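PDB 6QP0: putative chromatin binding protein from Chaetomium thermophilum, which binds and probably hydrolyses ATP in a tRNA-dependent manner, as a PSTK-like P-loop protein essential for tRNA modification by Elongator. Local coordinates for residues A[138-141]-A[142-145]; A[144-148]-A[149-153]. All blocks are in the same frame, centred on the assembly; numbering follows the deposited sequence.

Contact 1 (A[138-141]-A[142-145]); sequences WRYQ and LYCE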
ATOM      1  N   TRP A 138       8.349   9.154  -0.805  1.00 31.81           N
ATOM      2  CA  TRP A 138       7.287   8.828   0.139  1.00 30.50           C
ATOM      3  C   TRP A 138       7.592   7.524   0.865  1.00 30.25           C
ATOM      4  O   TRP A 138       7.473   7.440   2.093  1.00 31.30           O
ATOM      5  CB  TRP A 138       5.947   8.755  -0.593  1.00 30.12           C
ATOM      6  CG  TRP A 138       4.838   8.155   0.211  1.00 29.54           C
ATOM      7  CD1 TRP A 138       4.093   7.064  -0.117  1.00 29.61           C
ATOM      8  CD2 TRP A 138       4.350   8.607   1.480  1.00 29.37           C
ATOM      9  NE1 TRP A 138       3.166   6.809   0.863  1.00 29.32           N
ATOM     10  CE2 TRP A 138       3.304   7.742   1.856  1.00 28.97           C
ATOM     11  CE3 TRP A 138       4.693   9.661   2.333  1.00 29.67           C
ATOM     12  CZ2 TRP A 138       2.599   7.895   3.047  1.00 28.83           C
ATOM     13  CZ3 TRP A 138       3.992   9.812   3.515  1.00 29.51           C
ATOM     14  CH2 TRP A 138       2.957   8.934   3.862  1.00 29.07           C
ATOM     15  N   ARG A 139       8.003   6.494   0.119  1.00 30.28           N
ATOM     16  CA  ARG A 139       8.399   5.242   0.755  1.00 30.76           C
ATOM     17  C   ARG A 139       9.581   5.449   1.692  1.00 31.69           C
ATOM     18  O   ARG A 139       9.729   4.717   2.677  1.00 31.09           O
ATOM     19  CB  ARG A 139       8.734   4.190  -0.304  1.00 30.40           C
ATOM     20  CG  ARG A 139       7.523   3.646  -1.062  1.00 30.03           C
ATOM     21  CD  ARG A 139       7.858   2.355  -1.818  1.00 30.30           C
ATOM     22  NE  ARG A 139       8.857   2.560  -2.866  1.00 30.79           N
ATOM     23  CZ  ARG A 139       8.577   2.775  -4.150  1.00 31.02           C
ATOM     24  NH1 ARG A 139       7.320   2.813  -4.573  1.00 30.84           N
ATOM     25  NH2 ARG A 139       9.564   2.951  -5.018  1.00 31.61           N
ATOM     26  N   TYR A 140      10.430   6.442   1.409  1.00 34.80           N
ATOM     27  CA  TYR A 140      11.537   6.743   2.310  1.00 37.48           C
ATOM     28  C   TYR A 140      11.038   7.408   3.586  1.00 37.74           C
ATOM     29  O   TYR A 140      11.561   7.143   4.675  1.00 35.77           O
ATOM     30  CB  TYR A 140      12.564   7.632   1.611  1.00 38.07           C
ATOM     31  CG  TYR A 140      13.683   8.083   2.522  1.00 39.98           C
ATOM     32  CD1 TYR A 140      14.764   7.253   2.786  1.00 41.34           C
ATOM     33  CD2 TYR A 140      13.659   9.337   3.123  1.00 40.43           C
ATOM     34  CE1 TYR A 140      15.788   7.656   3.620  1.00 42.55           C
ATOM     35  CE2 TYR A 140      14.680   9.750   3.957  1.00 41.15           C
ATOM     36  CZ  TYR A 140      15.742   8.904   4.203  1.00 43.10           C
ATOM     37  OH  TYR A 140      16.763   9.306   5.033  1.00 44.77           O
ATOM     38  N   GLN A 141      10.029   8.279   3.474  1.00 39.43           N
ATOM     39  CA  GLN A 141       9.428   8.868   4.664  1.00 41.70           C
ATOM     40  C   GLN A 141       8.851   7.785   5.566  1.00 39.73           C
ATOM     41  O   GLN A 141       9.071   7.786   6.783  1.00 41.64           O
ATOM     42  CB  GLN A 141       8.336   9.866   4.273  1.00 44.03           C
ATOM     43  CG  GLN A 141       8.796  11.025   3.399  1.00 46.27           C
ATOM     44  CD  GLN A 141       7.661  11.983   3.068  1.00 48.50           C
ATOM     45  OE1 GLN A 141       6.751  12.187   3.873  1.00 50.63           O
ATOM     46  NE2 GLN A 141       7.704  12.567   1.875  1.00 49.55           N
ATOM     47  N   LEU A 142       8.106   6.843   4.978  1.00 33.11           N
ATOM     48  CA  LEU A 142       7.522   5.760   5.760  1.00 30.74           C
ATOM     49  C   LEU A 142       8.605   4.909   6.405  1.00 31.56           C
ATOM     50  O   LEU A 142       8.466   4.478   7.557  1.00 32.02           O
ATOM     51  CB  LEU A 142       6.625   4.901   4.871  1.00 30.08           C
ATOM     52  CG  LEU A 142       5.384   5.602   4.317  1.00 29.49           C
ATOM     53  CD1 LEU A 142       4.730   4.777   3.224  1.00 29.17           C
ATOM     54  CD2 LEU A 142       4.395   5.874   5.439  1.00 29.41           C
ATOM     55  N   TYR A 143       9.689   4.648   5.675  1.00 34.47           N
ATOM     56  CA  TYR A 143      10.823   3.933   6.252  1.00 36.67           C
ATOM     57  C   TYR A 143      11.344   4.659   7.487  1.00 35.40           C
ATOM     58  O   TYR A 143      11.506   4.057   8.554  1.00 36.38           O
ATOM     59  CB  TYR A 143      11.917   3.774   5.192  1.00 38.13           C
ATOM     60  CG  TYR A 143      13.275   3.368   5.719  1.00 38.43           C
ATOM     61  CD1 TYR A 143      13.549   2.050   6.055  1.00 39.69           C
ATOM     62  CD2 TYR A 143      14.291   4.305   5.859  1.00 39.91           C
ATOM     63  CE1 TYR A 143      14.796   1.678   6.531  1.00 41.08           C
ATOM     64  CE2 TYR A 143      15.537   3.944   6.332  1.00 42.14           C
ATOM     65  CZ  TYR A 143      15.786   2.631   6.665  1.00 42.93           C
ATOM     66  OH  TYR A 143      17.028   2.273   7.137  1.00 45.39           O
ATOM     67  N   CYS A 144      11.595   5.963   7.365  1.00 34.08           N
ATOM     68  CA  CYS A 144      12.057   6.731   8.514  1.00 35.20           C
ATOM     69  C   CYS A 144      11.003   6.782   9.612  1.00 35.74           C
ATOM     70  O   CYS A 144      11.347   6.888  10.794  1.00 36.16           O
ATOM     71  CB  CYS A 144      12.439   8.144   8.075  1.00 35.52           C
ATOM     72  SG  CYS A 144      13.769   8.177   6.857  1.00 36.10           S
ATOM     73  N   GLU A 145       9.723   6.700   9.249  1.00 36.50           N
ATOM     74  CA  GLU A 145       8.670   6.680  10.258  1.00 40.19           C
ATOM     75  C   GLU A 145       8.764   5.425  11.117  1.00 42.06           C
ATOM     76  O   GLU A 145       8.714   5.496  12.350  1.00 44.44           O
ATOM     77  CB  GLU A 145       7.298   6.781   9.590  1.00 40.11           C
ATOM     78  CG  GLU A 145       6.153   6.961  10.575  1.00 40.22           C
ATOM     79  CD  GLU A 145       4.831   7.281   9.903  1.00 37.92           C
ATOM     80  OE1 GLU A 145       4.678   6.988   8.697  1.00 37.20           O
ATOM     81  OE2 GLU A 145       3.941   7.829  10.586  1.00 37.57           O
TER
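Leu142 lies against one face of the Trp138 indole, one turn back along helix 136-148. From CB, which packs near the backbone of Arg139 and Gln141, its chain bends beside its own backbone N (chi1 -65°), and Leu142 CG settles 3.6 Å from Trp138 O. There it forks. Leu142 CD1 goes to the pyrrole half, 3.8 Å from the centroid of the Trp138 five-membered ring and 29° off its normal, which makes a CH-pi contact. Leu142 CD2 reaches the benzene half, 3.6 Å from Trp138 CZ2. Trp138 meets this fork because its CG is anti to the backbone N (chi1 168°), which swings the ring alongside the following turn; Trp138 NE1 is hydrogen-bonded to Asn133 OD1, which restrains the rotation of the indole.

On another side of the helix, Cys144 SG sits over a face of the Tyr140 phenol, 3.6 Å from the ring centroid and shifted toward the rim, so that CE2 and CZ are its nearest ring atoms. This is a sulfur-aromatic contact. Tyr140 also packs edge-to-face with Trp224. Each pair is also joined by an i to i+4 backbone bond: Leu142 N to Trp138 O at 3.0 Å, and Cys144 N to Tyr140 O at 2.9 Å.

Leu142 also touches Leu4 and Val6 of the central strand 4-9, while Trp138 rests on Leu113 of helix 106-120. The chemistry is therefore divided by side: dispersion and CH-pi packing in the buried aliphatic-indole pair, sulfur-aromatic contact in the partly exposed thiol-phenol pair.

Contact 2 (A[144-148]-A[149-153]); sequences CEAKN and ARTPS
Arg150 turns the chain out of helix 136-148 with a positive phi of 57°, after Ala149, whose psi is near zero, and this change of direction brings Thr151 N within bonding range of Ala146 O. Thr151 N donates to Ala146 O over 3.0 Å, nearly straight at 164°. Within this i to i+5 bond, Arg150 N donates to Lys147 O at 3.0 Å, approaching from above the carbonyl plane instead of along a lone pair. Two bonds back into the last turn together with the positive phi define a Schellman motif. One step earlier, Ala149 N still makes the regular helical bond to Glu145 O, at 2.9 Å.

Beyond the turn, Thr151 and Ser153 fold back along the helix end and meet Ala146. The Ala146 methyl is the hub: Ala146 CB lies 3.5 Å from Thr151 O and 3.6 Å from Ser153 CB. Thr151 adds its methyl branch, because chi1 of -171° sets Thr151 CG2 between backbone N and carbonyl carbon, where it comes within 3.6 Å of Ala146 O. The same torsion carries OG1 away from the alanine, to a weak hydrogen bond with Gly122 O. The Ala149 methyl packs beside Glu145 O and Ala146 O on the closing turn, and the same side chain touches Leu121.

Pro152 pairs through its backbone with Leu4, so the chain enters the parallel sheet directly after the cap. The hydrogen bonds that close the turn are made by main-chain atoms, with Ala146 O answered by an amide past the bend, while small methyl and methylene groups fill the close approach between the last turn and the departing chain.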
ATOM      1  N   CYS A 144      11.595   5.963   7.365  1.00 34.08           N
ATOM      2  CA  CYS A 144      12.057   6.731   8.514  1.00 35.20           C
ATOM      3  C   CYS A 144      11.003   6.782   9.612  1.00 35.74           C
ATOM      4  O   CYS A 144      11.347   6.888  10.794  1.00 36.16           O
ATOM      5  CB  CYS A 144      12.439   8.144   8.075  1.00 35.52           C
ATOM      6  SG  CYS A 144      13.769   8.177   6.857  1.00 36.10           S
ATOM      7  N   GLU A 145       9.723   6.700   9.249  1.00 36.50           N
ATOM      8  CA  GLU A 145       8.670   6.680  10.258  1.00 40.19           C
ATOM      9  C   GLU A 145       8.764   5.425  11.117  1.00 42.06           C
ATOM     10  O   GLU A 145       8.714   5.496  12.350  1.00 44.44           O
ATOM     11  CB  GLU A 145       7.298   6.781   9.590  1.00 40.11           C
ATOM     12  CG  GLU A 145       6.153   6.961  10.575  1.00 40.22           C
ATOM     13  CD  GLU A 145       4.831   7.281   9.903  1.00 37.92           C
ATOM     14  OE1 GLU A 145       4.678   6.988   8.697  1.00 37.20           O
ATOM     15  OE2 GLU A 145       3.941   7.829  10.586  1.00 37.57           O
ATOM     16  N   ALA A 146       8.903   4.258  10.481  1.00 38.95           N
ATOM     17  CA  ALA A 146       9.068   3.022  11.239  1.00 37.92           C
ATOM     18  C   ALA A 146      10.359   3.046  12.048  1.00 39.16           C
ATOM     19  O   ALA A 146      10.412   2.516  13.164  1.00 38.14           O
ATOM     20  CB  ALA A 146       9.050   1.821  10.295  1.00 37.21           C
ATOM     21  N   LYS A 147      11.413   3.651  11.498  1.00 42.27           N
ATOM     22  CA  LYS A 147      12.647   3.832  12.254  1.00 47.90           C
ATOM     23  C   LYS A 147      12.390   4.625  13.530  1.00 48.42           C
ATOM     24  O   LYS A 147      12.873   4.266  14.609  1.00 48.86           O
ATOM     25  CB  LYS A 147      13.695   4.527  11.382  1.00 51.68           C
ATOM     26  CG  LYS A 147      14.944   4.978  12.129  1.00 56.20           C
ATOM     27  CD  LYS A 147      15.943   5.670  11.204  1.00 58.30           C
ATOM     28  CE  LYS A 147      16.572   4.697  10.215  1.00 58.72           C
ATOM     29  NZ  LYS A 147      17.661   5.338   9.423  1.00 59.48           N
ATOM     30  N   ASN A 148      11.624   5.718  13.424  1.00 49.33           N
ATOM     31  CA  ASN A 148      11.319   6.527  14.600  1.00 50.60           C
ATOM     32  C   ASN A 148      10.394   5.796  15.561  1.00 47.71           C
ATOM     33  O   ASN A 148      10.430   6.054  16.770  1.00 49.98           O
ATOM     34  CB  ASN A 148      10.706   7.857  14.168  1.00 52.98           C
ATOM     35  CG  ASN A 148      11.752   8.864  13.740  1.00 56.10           C
ATOM     36  OD1 ASN A 148      12.720   9.109  14.461  1.00 59.65           O
ATOM     37  ND2 ASN A 148      11.572   9.444  12.559  1.00 54.71           N
ATOM     38  N   ALA A 149       9.562   4.890  15.052  1.00 40.11           N
ATOM     39  CA  ALA A 149       8.753   4.029  15.904  1.00 38.91           C
ATOM     40  C   ALA A 149       9.539   2.844  16.449  1.00 40.45           C
ATOM     41  O   ALA A 149       8.973   2.035  17.192  1.00 41.13           O
ATOM     42  CB  ALA A 149       7.530   3.526  15.134  1.00 37.32           C
ATOM     43  N   ARG A 150      10.821   2.722  16.097  1.00 44.58           N
ATOM     44  CA  ARG A 150      11.676   1.643  16.592  1.00 48.88           C
ATOM     45  C   ARG A 150      11.079   0.276  16.262  1.00 45.75           C
ATOM     46  O   ARG A 150      11.020  -0.625  17.100  1.00 45.66           O
ATOM     47  CB  ARG A 150      11.916   1.794  18.097  1.00 54.11           C
ATOM     48  CG  ARG A 150      12.544   3.125  18.475  1.00 56.73           C
ATOM     49  CD  ARG A 150      12.691   3.283  19.976  1.00 60.25           C
ATOM     50  NE  ARG A 150      13.246   4.589  20.321  1.00 62.52           N
ATOM     51  CZ  ARG A 150      12.553   5.725  20.312  1.00 61.69           C
ATOM     52  NH1 ARG A 150      11.271   5.725  19.969  1.00 59.17           N
ATOM     53  NH2 ARG A 150      13.143   6.866  20.642  1.00 63.33           N
ATOM     54  N   THR A 151      10.642   0.125  15.017  1.00 44.48           N
ATOM     55  CA  THR A 151      10.007  -1.098  14.547  1.00 44.78           C
ATOM     56  C   THR A 151      10.410  -1.348  13.107  1.00 45.28           C
ATOM     57  O   THR A 151      10.694  -0.398  12.363  1.00 45.86           O
ATOM     58  CB  THR A 151       8.477  -1.007  14.661  1.00 41.78           C
ATOM     59  OG1 THR A 151       7.897  -2.289  14.395  1.00 39.40           O
ATOM     60  CG2 THR A 151       7.922   0.019  13.680  1.00 41.15           C
ATOM     61  N   PRO A 152      10.454  -2.610  12.672  1.00 44.37           N
ATOM     62  CA  PRO A 152      10.894  -2.901  11.306  1.00 42.81           C
ATOM     63  C   PRO A 152       9.879  -2.443  10.269  1.00 39.59           C
ATOM     64  O   PRO A 152       8.686  -2.295  10.543  1.00 39.64           O
ATOM     65  CB  PRO A 152      11.044  -4.429  11.285  1.00 43.37           C
ATOM     66  CG  PRO A 152      11.000  -4.861  12.722  1.00 45.07           C
ATOM     67  CD  PRO A 152      10.162  -3.843  13.426  1.00 45.01           C
ATOM     68  N   SER A 153      10.378  -2.230   9.053  1.00 35.98           N
ATOM     69  CA  SER A 153       9.546  -1.878   7.912  1.00 34.54           C
ATOM     70  C   SER A 153       9.941  -2.722   6.710  1.00 34.44           C
ATOM     71  O   SER A 153      11.083  -3.175   6.595  1.00 35.25           O
ATOM     72  CB  SER A 153       9.675  -0.394   7.557  1.00 33.78           C
ATOM     73  OG  SER A 153      11.030  -0.037   7.349  1.00 34.38           O
TER

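Overall arrangement
From the N terminus, the chain passes through strand 125-130 and enters helix 136-148, where contact 1 spans two consecutive turns without closing a loop. Contact 2 begins on the last two residues of contact 1, Cys144 and Glu145, and closes the tight turn leading into strand 153-158. The two follow in series, neither crossing nor enclosing the other, with centres 9 Å apart; they meet where Tyr143 CD1 packs 3.5 Å from Ser153 OG. Together they cover most of the helix linking strand 125-130 to strand 153-158 in the parallel sheet of this P-loop domain, and the turn that returns the chain to that sheet.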